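Viral CASP8 and FADD-like apoptosis regulator (Molluscum contagiosum virus subtype 1, PDB 2BBR) inhibits death-receptor-induced apoptosis, interferes with caspase-8 recruitment and activation at the death-inducing signaling complex, and suppresses host NF-kappa-B activation. Local coordinates at residues 4-9 against 54-59; 60-65 against 86-91; 110-115 against 134-139; 124-129 against 141-146. One frame throughout, in Å; residues are numbered along the deposited sequence.

Interaction 1 of 4, residues 4-9 against 54-59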
loop_
_atom_site.group_PDB
_atom_site.type_symbol
_atom_site.label_atom_id
_atom_site.label_comp_id
_atom_site.label_asym_id
_atom_site.label_seq_id
_atom_site.Cartn_x
_atom_site.Cartn_y
_atom_site.Cartn_z
ATOM N N SER A 4 18.545 15.999 -10.505
ATOM C CA SER A 4 17.967 15.004 -11.404
ATOM C C SER A 4 18.413 13.582 -11.070
ATOM O O SER A 4 17.748 12.615 -11.442
ATOM C CB SER A 4 18.340 15.324 -12.854
ATOM O OG SER A 4 19.736 15.205 -13.061
ATOM N N LYS A 5 19.535 13.462 -10.369
ATOM C CA LYS A 5 20.066 12.154 -9.996
ATOM C C LYS A 5 19.077 11.326 -9.180
ATOM O O LYS A 5 19.066 10.098 -9.268
ATOM C CB LYS A 5 21.363 12.315 -9.197
ATOM C CG LYS A 5 21.938 10.996 -8.698
ATOM C CD LYS A 5 23.156 11.204 -7.816
ATOM C CE LYS A 5 23.676 9.878 -7.282
ATOM N NZ LYS A 5 24.857 10.057 -6.390
ATOM N N GLU A 6 18.249 11.999 -8.387
ATOM C CA GLU A 6 17.272 11.312 -7.550
ATOM C C GLU A 6 15.990 10.979 -8.306
ATOM O O GLU A 6 15.036 10.467 -7.721
ATOM C CB GLU A 6 16.935 12.165 -6.326
ATOM C CG GLU A 6 16.221 13.466 -6.654
ATOM C CD GLU A 6 15.961 14.316 -5.425
ATOM O OE1 GLU A 6 16.937 14.700 -4.751
ATOM O OE2 GLU A 6 14.779 14.600 -5.136
ATOM N N VAL A 7 15.970 11.265 -9.603
ATOM C CA VAL A 7 14.792 11.000 -10.418
ATOM C C VAL A 7 15.091 10.097 -11.612
ATOM O O VAL A 7 15.659 10.538 -12.612
ATOM C CB VAL A 7 14.178 12.316 -10.947
ATOM C CG1 VAL A 7 12.932 12.022 -11.764
ATOM C CG2 VAL A 7 13.850 13.237 -9.786
ATOM N N PRO A 8 14.721 8.810 -11.517
ATOM C CA PRO A 8 14.959 7.867 -12.616
ATOM C C PRO A 8 14.070 8.236 -13.803
ATOM O O PRO A 8 12.934 8.666 -13.615
ATOM C CB PRO A 8 14.576 6.521 -12.006
ATOM C CG PRO A 8 14.867 6.715 -10.543
ATOM C CD PRO A 8 14.304 8.092 -10.300
ATOM N N SER A 9 14.580 8.071 -15.019
ATOM C CA SER A 9 13.799 8.408 -16.207
ATOM C C SER A 9 12.591 7.491 -16.342
ATOM O O SER A 9 12.642 6.324 -15.949
ATOM C CB SER A 9 14.658 8.290 -17.467
ATOM O OG SER A 9 14.841 6.932 -17.828
ATOM N N LYS A 54 7.578 13.192 -7.438
ATOM C CA LYS A 54 7.461 12.320 -6.278
ATOM C C LYS A 54 8.019 10.951 -6.637
ATOM O O LYS A 54 8.186 10.093 -5.772
ATOM C CB LYS A 54 5.998 12.176 -5.851
ATOM C CG LYS A 54 5.386 13.438 -5.274
ATOM C CD LYS A 54 3.930 13.212 -4.891
ATOM C CE LYS A 54 3.304 14.477 -4.322
ATOM N NZ LYS A 54 1.871 14.270 -3.976
ATOM N N LEU A 55 8.311 10.757 -7.921
ATOM C CA LEU A 55 8.839 9.490 -8.413
ATOM C C LEU A 55 10.358 9.490 -8.308
ATOM O O LEU A 55 11.071 9.562 -9.310
ATOM C CB LEU A 55 8.398 9.281 -9.865
ATOM C CG LEU A 55 8.480 7.878 -10.469
ATOM C CD1 LEU A 55 7.746 6.886 -9.584
ATOM C CD2 LEU A 55 7.865 7.902 -11.856
ATOM N N THR A 56 10.841 9.408 -7.074
ATOM C CA THR A 56 12.265 9.416 -6.782
ATOM C C THR A 56 12.841 8.010 -6.681
ATOM O O THR A 56 12.112 7.018 -6.708
ATOM C CB THR A 56 12.530 10.111 -5.446
ATOM O OG1 THR A 56 11.862 9.386 -4.404
ATOM C CG2 THR A 56 12.014 11.541 -5.477
ATOM N N LEU A 57 14.162 7.938 -6.570
ATOM C CA LEU A 57 14.848 6.665 -6.422
ATOM C C LEU A 57 14.291 5.980 -5.175
ATOM O O LEU A 57 13.954 4.795 -5.199
ATOM C CB LEU A 57 16.354 6.909 -6.271
ATOM C CG LEU A 57 17.302 5.752 -5.926
ATOM C CD1 LEU A 57 17.172 5.370 -4.467
ATOM C CD2 LEU A 57 17.007 4.577 -6.821
ATOM N N ALA A 58 14.183 6.741 -4.093
ATOM C CA ALA A 58 13.663 6.216 -2.839
ATOM C C ALA A 58 12.258 5.643 -2.993
ATOM O O ALA A 58 11.968 4.563 -2.485
ATOM C CB ALA A 58 13.670 7.307 -1.773
ATOM N N ALA A 59 11.381 6.365 -3.685
ATOM C CA ALA A 59 10.015 5.894 -3.878
ATOM C C ALA A 59 9.975 4.550 -4.598
ATOM O O ALA A 59 9.273 3.631 -4.174
ATOM C CB ALA A 59 9.208 6.925 -4.656
HETATM O O HOH W 1 10.945 9.401 -12.247
#
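The flat carbonyl group of Glu6 is met from above its plane by Leu57 N, 37° out of it, while Pro8 sets its CD atom against Leu55 O and Leu57 N. Here the N-terminal arm of the first death effector domain docks on the start of helix 57-66. The Leu57 N to Glu6 O bond is 2.9 Å long and bent, with 142° at the hydrogen. The same oxygen receives a CH...O contact from Thr56 CA at 3.1 Å, so one carbonyl touches two successive residues of the other segment. Proline suits the next position but one: with no N-H to satisfy, Pro8 can press its CD to 3.7 Å from Leu55 O. The Glu6 side chain runs alongside that of Thr56, and its carboxylate is held by a salt bridge from Arg53. Leu55, centre of an inverse gamma turn, puts its buried side chain on Leu13, Leu46 and Leu49. A water donates to both Pro8 O and Leu55 O, bridging the two segments beside the proline. Threonine fits its N-cap place because Thr56 OG1, at chi1 61°, accepts from Ala59 N at 3.1 Å.

Interaction 2 of 4, residues 60-65 against 86-91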
loop_
_atom_site.group_PDB
_atom_site.type_symbol
_atom_site.label_atom_id
_atom_site.label_comp_id
_atom_site.label_asym_id
_atom_site.label_seq_id
_atom_site.Cartn_x
_atom_site.Cartn_y
_atom_site.Cartn_z
ATOM N N LEU A 60 10.728 4.439 -5.687
ATOM C CA LEU A 60 10.761 3.197 -6.450
ATOM C C LEU A 60 11.342 2.055 -5.627
ATOM O O LEU A 60 10.843 0.933 -5.673
ATOM C CB LEU A 60 11.573 3.378 -7.739
ATOM C CG LEU A 60 10.891 4.106 -8.903
ATOM C CD1 LEU A 60 9.672 3.319 -9.356
ATOM C CD2 LEU A 60 10.495 5.506 -8.478
ATOM N N VAL A 61 12.403 2.342 -4.882
ATOM C CA VAL A 61 13.024 1.325 -4.049
ATOM C C VAL A 61 12.026 0.834 -3.000
ATOM O O VAL A 61 11.910 -0.370 -2.761
ATOM C CB VAL A 61 14.304 1.884 -3.387
ATOM C CG1 VAL A 61 14.766 0.979 -2.259
ATOM C CG2 VAL A 61 15.404 2.002 -4.435
ATOM N N GLU A 62 11.284 1.755 -2.391
ATOM C CA GLU A 62 10.293 1.362 -1.391
ATOM C C GLU A 62 9.201 0.514 -2.027
ATOM O O GLU A 62 8.763 -0.483 -1.452
ATOM C CB GLU A 62 9.658 2.585 -0.733
ATOM C CG GLU A 62 10.568 3.309 0.226
ATOM C CD GLU A 62 9.791 4.174 1.194
ATOM O OE1 GLU A 62 9.636 5.385 0.929
ATOM O OE2 GLU A 62 9.325 3.630 2.214
ATOM N N MET A 63 8.743 0.916 -3.209
ATOM C CA MET A 63 7.714 0.148 -3.895
ATOM C C MET A 63 8.173 -1.283 -4.124
ATOM O O MET A 63 7.445 -2.228 -3.828
ATOM C CB MET A 63 7.374 0.780 -5.241
ATOM C CG MET A 63 6.647 2.099 -5.139
ATOM S SD MET A 63 6.333 2.782 -6.764
ATOM C CE MET A 63 5.642 4.375 -6.326
ATOM N N LEU A 64 9.380 -1.443 -4.654
ATOM C CA LEU A 64 9.895 -2.784 -4.916
ATOM C C LEU A 64 10.073 -3.583 -3.627
ATOM O O LEU A 64 9.819 -4.786 -3.596
ATOM C CB LEU A 64 11.216 -2.709 -5.689
ATOM C CG LEU A 64 11.106 -2.126 -7.105
ATOM C CD1 LEU A 64 12.492 -2.020 -7.724
ATOM C CD2 LEU A 64 10.196 -3.003 -7.957
ATOM N N TYR A 65 10.510 -2.917 -2.565
ATOM C CA TYR A 65 10.688 -3.599 -1.291
ATOM C C TYR A 65 9.347 -4.118 -0.772
ATOM O O TYR A 65 9.232 -5.271 -0.356
ATOM C CB TYR A 65 11.292 -2.651 -0.259
ATOM C CG TYR A 65 11.559 -3.319 1.069
ATOM C CD1 TYR A 65 12.758 -3.987 1.305
ATOM C CD2 TYR A 65 10.592 -3.325 2.077
ATOM C CE1 TYR A 65 12.990 -4.646 2.510
ATOM C CE2 TYR A 65 10.815 -3.983 3.284
ATOM C CZ TYR A 65 12.018 -4.640 3.490
ATOM O OH TYR A 65 12.243 -5.300 4.679
ATOM N N GLN A 86 17.329 0.872 4.075
ATOM C CA GLN A 86 17.861 2.163 4.494
ATOM C C GLN A 86 17.053 3.315 3.903
ATOM O O GLN A 86 17.128 4.441 4.392
ATOM C CB GLN A 86 19.328 2.303 4.082
ATOM C CG GLN A 86 20.287 1.506 4.952
ATOM C CD GLN A 86 20.216 1.919 6.411
ATOM O OE1 GLN A 86 20.240 3.106 6.725
ATOM N NE2 GLN A 86 20.128 0.943 7.307
ATOM N N LEU A 87 16.267 3.035 2.864
ATOM C CA LEU A 87 15.464 4.076 2.224
ATOM C C LEU A 87 13.996 4.076 2.625
ATOM O O LEU A 87 13.244 4.971 2.230
ATOM C CB LEU A 87 15.568 3.968 0.699
ATOM C CG LEU A 87 16.982 4.025 0.118
ATOM C CD1 LEU A 87 16.899 4.167 -1.393
ATOM C CD2 LEU A 87 17.755 5.191 0.716
ATOM N N LEU A 88 13.575 3.086 3.404
ATOM C CA LEU A 88 12.182 3.024 3.821
ATOM C C LEU A 88 11.796 4.256 4.636
ATOM O O LEU A 88 12.539 4.687 5.523
ATOM C CB LEU A 88 11.928 1.753 4.636
ATOM C CG LEU A 88 12.030 0.437 3.857
ATOM C CD1 LEU A 88 11.952 -0.735 4.820
ATOM C CD2 LEU A 88 10.908 0.357 2.828
ATOM N N GLY A 89 10.636 4.827 4.322
ATOM C CA GLY A 89 10.157 5.998 5.034
ATOM C C GLY A 89 10.734 7.316 4.557
ATOM O O GLY A 89 10.586 8.329 5.241
ATOM N N THR A 90 11.376 7.325 3.391
ATOM C CA THR A 90 11.970 8.561 2.883
ATOM C C THR A 90 11.367 9.084 1.579
ATOM O O THR A 90 12.007 9.854 0.864
ATOM C CB THR A 90 13.502 8.417 2.685
ATOM O OG1 THR A 90 13.771 7.511 1.608
ATOM C CG2 THR A 90 14.162 7.902 3.959
ATOM N N SER A 91 10.145 8.670 1.263
ATOM C CA SER A 91 9.480 9.140 0.048
ATOM C C SER A 91 8.046 9.519 0.392
ATOM O O SER A 91 7.672 9.544 1.565
ATOM C CB SER A 91 9.486 8.059 -1.037
ATOM O OG SER A 91 8.538 7.040 -0.765
HETATM O O HOH W 2 8.183 6.652 2.756
#
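With CG of Glu62 turned opposite its own carbonyl carbon (chi1 -73°) and the chain extended beyond it, the carboxylate reaches off helix 57-66 to the turn at Leu87-Thr90. In Tyr65, by contrast, CG lies opposite the backbone N, which brings the ring across Leu88. Gly89 N donates to Glu62 OE2 over 2.8 Å and almost straight, yet from well above the carboxylate plane, 61° out of it. Ser91 OG gives its proton to Glu62 OE1 at 2.6 Å, on the anti side but tilted 33° from the carboxylate plane, and itself accepts from Leu93 N. The turn is type II, with Gly89 at the position where positive phi suits glycine; within it, Leu87 O accepts from both Thr90 N and Thr90 OG1.

Apolar contacts flank this polar centre. Leu88 CD1 sits over one face of the Tyr65 ring, 4.1 Å from its centroid, a CH-pi contact toward the ring's rim. Leu87 CD1 fits against Val61 CG1 at 3.9 Å, the two branched side chains meeting at about a right angle. The Tyr65 hydroxyl is hydrogen-bonded to the Glu85 carboxylate, and Leu88 also lines a small azide site with Arg95 and Lys98. A water lies close to Glu62 OE1, and Lys98 forms a salt bridge with OE2; together Gly89 N, Ser91 OG and Lys98 would probably keep this buried carboxylate ionised and fixed in its rotation.

Interaction 3 of 4, residues 110-115 against 134-139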
loop_
_atom_site.group_PDB
_atom_site.type_symbol
_atom_site.label_atom_id
_atom_site.label_comp_id
_atom_site.label_asym_id
_atom_site.label_seq_id
_atom_site.Cartn_x
_atom_site.Cartn_y
_atom_site.Cartn_z
ATOM N N SER A 110 -9.078 -17.686 2.105
ATOM C CA SER A 110 -10.180 -17.964 3.022
ATOM C C SER A 110 -10.327 -16.834 4.035
ATOM O O SER A 110 -11.437 -16.419 4.362
ATOM C CB SER A 110 -9.941 -19.283 3.759
ATOM O OG SER A 110 -11.011 -19.567 4.641
ATOM N N GLU A 111 -9.195 -16.349 4.538
ATOM C CA GLU A 111 -9.197 -15.250 5.497
ATOM C C GLU A 111 -9.739 -13.992 4.824
ATOM O O GLU A 111 -10.547 -13.266 5.397
ATOM C CB GLU A 111 -7.778 -14.992 6.017
ATOM C CG GLU A 111 -7.210 -16.135 6.844
ATOM C CD GLU A 111 -5.769 -15.907 7.265
ATOM O OE1 GLU A 111 -4.922 -15.663 6.380
ATOM O OE2 GLU A 111 -5.483 -15.986 8.478
ATOM N N LEU A 112 -9.295 -13.744 3.595
ATOM C CA LEU A 112 -9.750 -12.572 2.862
ATOM C C LEU A 112 -11.258 -12.643 2.629
ATOM O O LEU A 112 -11.962 -11.643 2.762
ATOM C CB LEU A 112 -9.007 -12.459 1.530
ATOM C CG LEU A 112 -9.415 -11.312 0.600
ATOM C CD1 LEU A 112 -9.268 -9.970 1.308
ATOM C CD2 LEU A 112 -8.552 -11.354 -0.648
ATOM N N ARG A 113 -11.755 -13.828 2.283
ATOM C CA ARG A 113 -13.184 -14.003 2.064
ATOM C C ARG A 113 -13.951 -13.686 3.350
ATOM O O ARG A 113 -14.968 -13.002 3.323
ATOM C CB ARG A 113 -13.486 -15.438 1.630
ATOM C CG ARG A 113 -14.970 -15.762 1.531
ATOM C CD ARG A 113 -15.182 -17.266 1.523
ATOM N NE ARG A 113 -14.444 -17.895 2.615
ATOM C CZ ARG A 113 -14.639 -17.629 3.904
ATOM N NH1 ARG A 113 -15.558 -16.748 4.275
ATOM N NH2 ARG A 113 -13.898 -18.231 4.823
ATOM N N ALA A 114 -13.453 -14.185 4.479
ATOM C CA ALA A 114 -14.106 -13.938 5.759
ATOM C C ALA A 114 -14.152 -12.441 6.050
ATOM O O ALA A 114 -15.163 -11.920 6.510
ATOM C CB ALA A 114 -13.370 -14.668 6.878
ATOM N N LEU A 115 -13.053 -11.746 5.767
ATOM C CA LEU A 115 -12.983 -10.310 6.010
ATOM C C LEU A 115 -13.983 -9.554 5.148
ATOM O O LEU A 115 -14.632 -8.621 5.618
ATOM C CB LEU A 115 -11.564 -9.797 5.748
ATOM C CG LEU A 115 -10.504 -10.278 6.741
ATOM C CD1 LEU A 115 -9.132 -9.851 6.260
ATOM C CD2 LEU A 115 -10.795 -9.713 8.128
ATOM N N SER A 134 -12.252 -9.668 -5.162
ATOM C CA SER A 134 -11.665 -8.487 -4.532
ATOM C C SER A 134 -10.435 -8.781 -3.683
ATOM O O SER A 134 -10.466 -9.638 -2.802
ATOM C CB SER A 134 -12.704 -7.775 -3.660
ATOM O OG SER A 134 -13.777 -7.273 -4.434
ATOM N N ARG A 135 -9.357 -8.049 -3.949
ATOM C CA ARG A 135 -8.106 -8.195 -3.207
ATOM C C ARG A 135 -8.223 -7.443 -1.879
ATOM O O ARG A 135 -9.132 -6.632 -1.700
ATOM C CB ARG A 135 -6.942 -7.589 -3.999
ATOM C CG ARG A 135 -6.747 -8.122 -5.410
ATOM C CD ARG A 135 -5.504 -7.490 -6.032
ATOM N NE ARG A 135 -5.153 -8.071 -7.326
ATOM C CZ ARG A 135 -5.712 -7.729 -8.483
ATOM N NH1 ARG A 135 -6.657 -6.802 -8.523
ATOM N NH2 ARG A 135 -5.324 -8.321 -9.604
ATOM N N PHE A 136 -7.299 -7.699 -0.957
ATOM C CA PHE A 136 -7.323 -6.999 0.323
ATOM C C PHE A 136 -7.225 -5.483 0.117
ATOM O O PHE A 136 -7.938 -4.722 0.775
ATOM C CB PHE A 136 -6.179 -7.458 1.230
ATOM C CG PHE A 136 -6.186 -6.805 2.588
ATOM C CD1 PHE A 136 -7.156 -7.130 3.528
ATOM C CD2 PHE A 136 -5.236 -5.845 2.919
ATOM C CE1 PHE A 136 -7.180 -6.506 4.775
ATOM C CE2 PHE A 136 -5.250 -5.219 4.160
ATOM C CZ PHE A 136 -6.223 -5.546 5.091
ATOM N N VAL A 137 -6.360 -5.034 -0.792
ATOM C CA VAL A 137 -6.242 -3.593 -1.008
ATOM C C VAL A 137 -7.548 -3.016 -1.526
ATOM O O VAL A 137 -7.871 -1.859 -1.262
ATOM C CB VAL A 137 -5.096 -3.223 -1.988
ATOM C CG1 VAL A 137 -3.753 -3.510 -1.340
ATOM C CG2 VAL A 137 -5.244 -3.984 -3.296
ATOM N N GLU A 138 -8.309 -3.817 -2.263
ATOM C CA GLU A 138 -9.585 -3.344 -2.772
ATOM C C GLU A 138 -10.597 -3.282 -1.623
ATOM O O GLU A 138 -11.447 -2.393 -1.588
ATOM C CB GLU A 138 -10.041 -4.241 -3.929
ATOM C CG GLU A 138 -9.199 -3.977 -5.186
ATOM C CD GLU A 138 -9.262 -5.075 -6.238
ATOM O OE1 GLU A 138 -8.745 -4.847 -7.352
ATOM O OE2 GLU A 138 -9.804 -6.159 -5.959
ATOM N N LEU A 139 -10.489 -4.203 -0.670
ATOM C CA LEU A 139 -11.357 -4.189 0.504
ATOM C C LEU A 139 -11.042 -2.921 1.310
ATOM O O LEU A 139 -11.950 -2.230 1.779
ATOM C CB LEU A 139 -11.108 -5.427 1.371
ATOM C CG LEU A 139 -11.743 -5.435 2.765
ATOM C CD1 LEU A 139 -13.254 -5.297 2.655
ATOM C CD2 LEU A 139 -11.372 -6.724 3.490
#
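Leu112 drives its two methyls against the beginning of helix 136-145, joining that helix to helix 109-122 within the helical bundle of the second death effector domain. Its CG stands opposite the backbone N (chi1 177°) and chi2 is 57°, a fold that spreads the branches over the chain at Ser134-Phe136. Leu112 CD2 lies 3.4 Å from Ser134 O, and CD1 3.7 Å from Phe136 CA, near the plane of the aromatic ring at its edge. A leucine suits this place because its forked end lets one methyl meet the Ser134 carbonyl and the other the Phe136 backbone.

One turn on, Leu115 takes the other first torsion, CG opposite the carbonyl carbon, which sends CD1 obliquely to Phe136 CE1 at 4.1 Å. Its CB meets Leu139 CD2 at 3.8 Å, while Met160 and Leu161 of helix 155-163 and Leu107 pack on the same side chain. Phe136 likewise touches Leu107, as befits a buried ring. Arg135, the N-cap residue, offers no side-chain acceptor; instead its backbone N donates to Glu138 OE2 at 2.8 Å, the bond that forms one half of a capping box.

Interaction 4 of 4, residues 124-129 against 141-146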
loop_
_atom_site.group_PDB
_atom_site.type_symbol
_atom_site.label_atom_id
_atom_site.label_comp_id
_atom_site.label_asym_id
_atom_site.label_seq_id
_atom_site.Cartn_x
_atom_site.Cartn_y
_atom_site.Cartn_z
ATOM N N PRO A 124 -23.851 -3.381 4.706
ATOM C CA PRO A 124 -24.338 -4.080 3.512
ATOM C C PRO A 124 -24.141 -3.325 2.198
ATOM O O PRO A 124 -24.146 -3.932 1.126
ATOM C CB PRO A 124 -25.812 -4.325 3.836
ATOM C CG PRO A 124 -26.155 -3.179 4.733
ATOM C CD PRO A 124 -24.956 -3.122 5.645
ATOM N N SER A 125 -23.964 -2.010 2.278
ATOM C CA SER A 125 -23.764 -1.197 1.080
ATOM C C SER A 125 -22.471 -1.574 0.356
ATOM O O SER A 125 -22.326 -1.335 -0.844
ATOM C CB SER A 125 -23.719 0.289 1.447
ATOM O OG SER A 125 -24.899 0.693 2.119
ATOM N N LEU A 126 -21.540 -2.172 1.092
ATOM C CA LEU A 126 -20.250 -2.570 0.537
ATOM C C LEU A 126 -20.325 -3.759 -0.413
ATOM O O LEU A 126 -19.384 -4.022 -1.158
ATOM C CB LEU A 126 -19.278 -2.889 1.672
ATOM C CG LEU A 126 -18.877 -1.699 2.544
ATOM C CD1 LEU A 126 -18.027 -2.175 3.704
ATOM C CD2 LEU A 126 -18.125 -0.682 1.701
ATOM N N SER A 127 -21.442 -4.475 -0.392
ATOM C CA SER A 127 -21.598 -5.640 -1.252
ATOM C C SER A 127 -21.398 -5.312 -2.730
ATOM O O SER A 127 -20.877 -6.132 -3.487
ATOM C CB SER A 127 -22.976 -6.271 -1.044
ATOM O OG SER A 127 -24.007 -5.372 -1.406
ATOM N N THR A 128 -21.806 -4.116 -3.141
ATOM C CA THR A 128 -21.671 -3.710 -4.538
ATOM C C THR A 128 -20.252 -3.287 -4.903
ATOM O O THR A 128 -19.937 -3.100 -6.079
ATOM C CB THR A 128 -22.624 -2.547 -4.880
ATOM O OG1 THR A 128 -22.316 -1.414 -4.058
ATOM C CG2 THR A 128 -24.070 -2.961 -4.654
ATOM N N ALA A 129 -19.395 -3.137 -3.897
ATOM C CA ALA A 129 -18.015 -2.732 -4.132
ATOM C C ALA A 129 -17.059 -3.898 -3.933
ATOM O O ALA A 129 -15.854 -3.769 -4.150
ATOM C CB ALA A 129 -17.642 -1.591 -3.192
ATOM N N LEU A 141 -9.807 -0.051 0.228
ATOM C CA LEU A 141 -10.344 1.117 -0.457
ATOM C C LEU A 141 -11.859 1.201 -0.303
ATOM O O LEU A 141 -12.406 2.292 -0.135
ATOM C CB LEU A 141 -9.957 1.100 -1.940
ATOM C CG LEU A 141 -8.467 1.321 -2.229
ATOM C CD1 LEU A 141 -8.232 1.257 -3.731
ATOM C CD2 LEU A 141 -8.013 2.668 -1.683
ATOM N N ALA A 142 -12.539 0.061 -0.360
ATOM C CA ALA A 142 -13.990 0.051 -0.206
ATOM C C ALA A 142 -14.375 0.585 1.176
ATOM O O ALA A 142 -15.321 1.366 1.309
ATOM C CB ALA A 142 -14.534 -1.356 -0.403
ATOM N N LEU A 143 -13.645 0.164 2.203
ATOM C CA LEU A 143 -13.910 0.635 3.558
ATOM C C LEU A 143 -13.609 2.128 3.664
ATOM O O LEU A 143 -14.344 2.869 4.316
ATOM C CB LEU A 143 -13.061 -0.143 4.569
ATOM C CG LEU A 143 -13.435 -1.616 4.771
ATOM C CD1 LEU A 143 -12.309 -2.334 5.497
ATOM C CD2 LEU A 143 -14.740 -1.730 5.542
ATOM N N GLU A 144 -12.532 2.569 3.021
ATOM C CA GLU A 144 -12.163 3.982 3.034
ATOM C C GLU A 144 -13.239 4.824 2.369
ATOM O O GLU A 144 -13.590 5.903 2.844
ATOM C CB GLU A 144 -10.877 4.219 2.240
ATOM C CG GLU A 144 -9.574 3.962 2.950
ATOM C CD GLU A 144 -8.386 4.324 2.073
ATOM O OE1 GLU A 144 -8.442 5.380 1.401
ATOM O OE2 GLU A 144 -7.405 3.557 2.061
ATOM N N ASN A 145 -13.754 4.325 1.252
ATOM C CA ASN A 145 -14.736 5.069 0.485
ATOM C C ASN A 145 -16.062 5.341 1.174
ATOM O O ASN A 145 -16.779 6.260 0.772
ATOM C CB ASN A 145 -14.938 4.407 -0.883
ATOM C CG ASN A 145 -13.706 4.527 -1.765
ATOM O OD1 ASN A 145 -12.854 5.387 -1.532
ATOM N ND2 ASN A 145 -13.610 3.680 -2.786
ATOM N N VAL A 146 -16.387 4.565 2.204
ATOM C CA VAL A 146 -17.618 4.799 2.954
ATOM C C VAL A 146 -17.296 5.378 4.333
ATOM O O VAL A 146 -18.183 5.539 5.172
ATOM C CB VAL A 146 -18.467 3.512 3.117
ATOM C CG1 VAL A 146 -18.888 2.993 1.752
ATOM C CG2 VAL A 146 -17.694 2.458 3.884
#
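In the second death effector domain, the loop after helix 109-122 holds a short 3-10 segment, 124-126, and this leans on the last turns of helix 136-145. Leu126 carries the contact. A first torsion of -66° turns its side chain away from its own carbonyl and aims it at the helix, with the two methyls parted. Leu126 CD1 meets Leu143 CD2 at 3.8 Å, the side chains crossing at about a right angle. CD2 goes the other way: it lies 3.5 Å from Ala142 O and 3.8 Å from Val146 CG1, with Val146 CG2 equally near. The fork of Leu126 thus straddles the end of the helix, a task for a branched residue with reach.

Ala129 brings the loop in again a turn later, its CB 4.2 Å from Ala142 CB. Two alanines let the backbones come close, the CA atoms of Ala129 and Ala142 being 6.3 Å apart. No hydrogen bond joins the segments; the loop has its own polar bonds. Ser127 OG donates to Pro124 O at 2.9 Å, nearly head-on to the carbonyl, and Ser127 N shares that oxygen, so one carbonyl takes two bonds from the same residue.

Ala119 of helix 109-122 touches both Leu126 and Leu143, so the leucine pair lies between loop, helix 136-145 and helix 109-122. Leu148 and Val149, from the loop beyond helix 136-145, meet Leu143 as well.

Overall arrangement
The four contacts fall into two pairs on opposite sides of the chain's centre. Interactions 1 and 2 touch each other and share helix 57-66: the first is a surface contact held by one backbone hydrogen bond and a bridging water, the second partly buried and built on a carboxylate. Interactions 3 and 4, whose centres are about 12 Å apart, share helix 136-145; both are buried contacts, made of leucine branches without a hydrogen bond between segments. Interaction 3 grips the start of that helix and interaction 4 its end. Interactions 1 and 2 involve the first death effector domain and its flanks, whereas interactions 3 and 4 lie in the second.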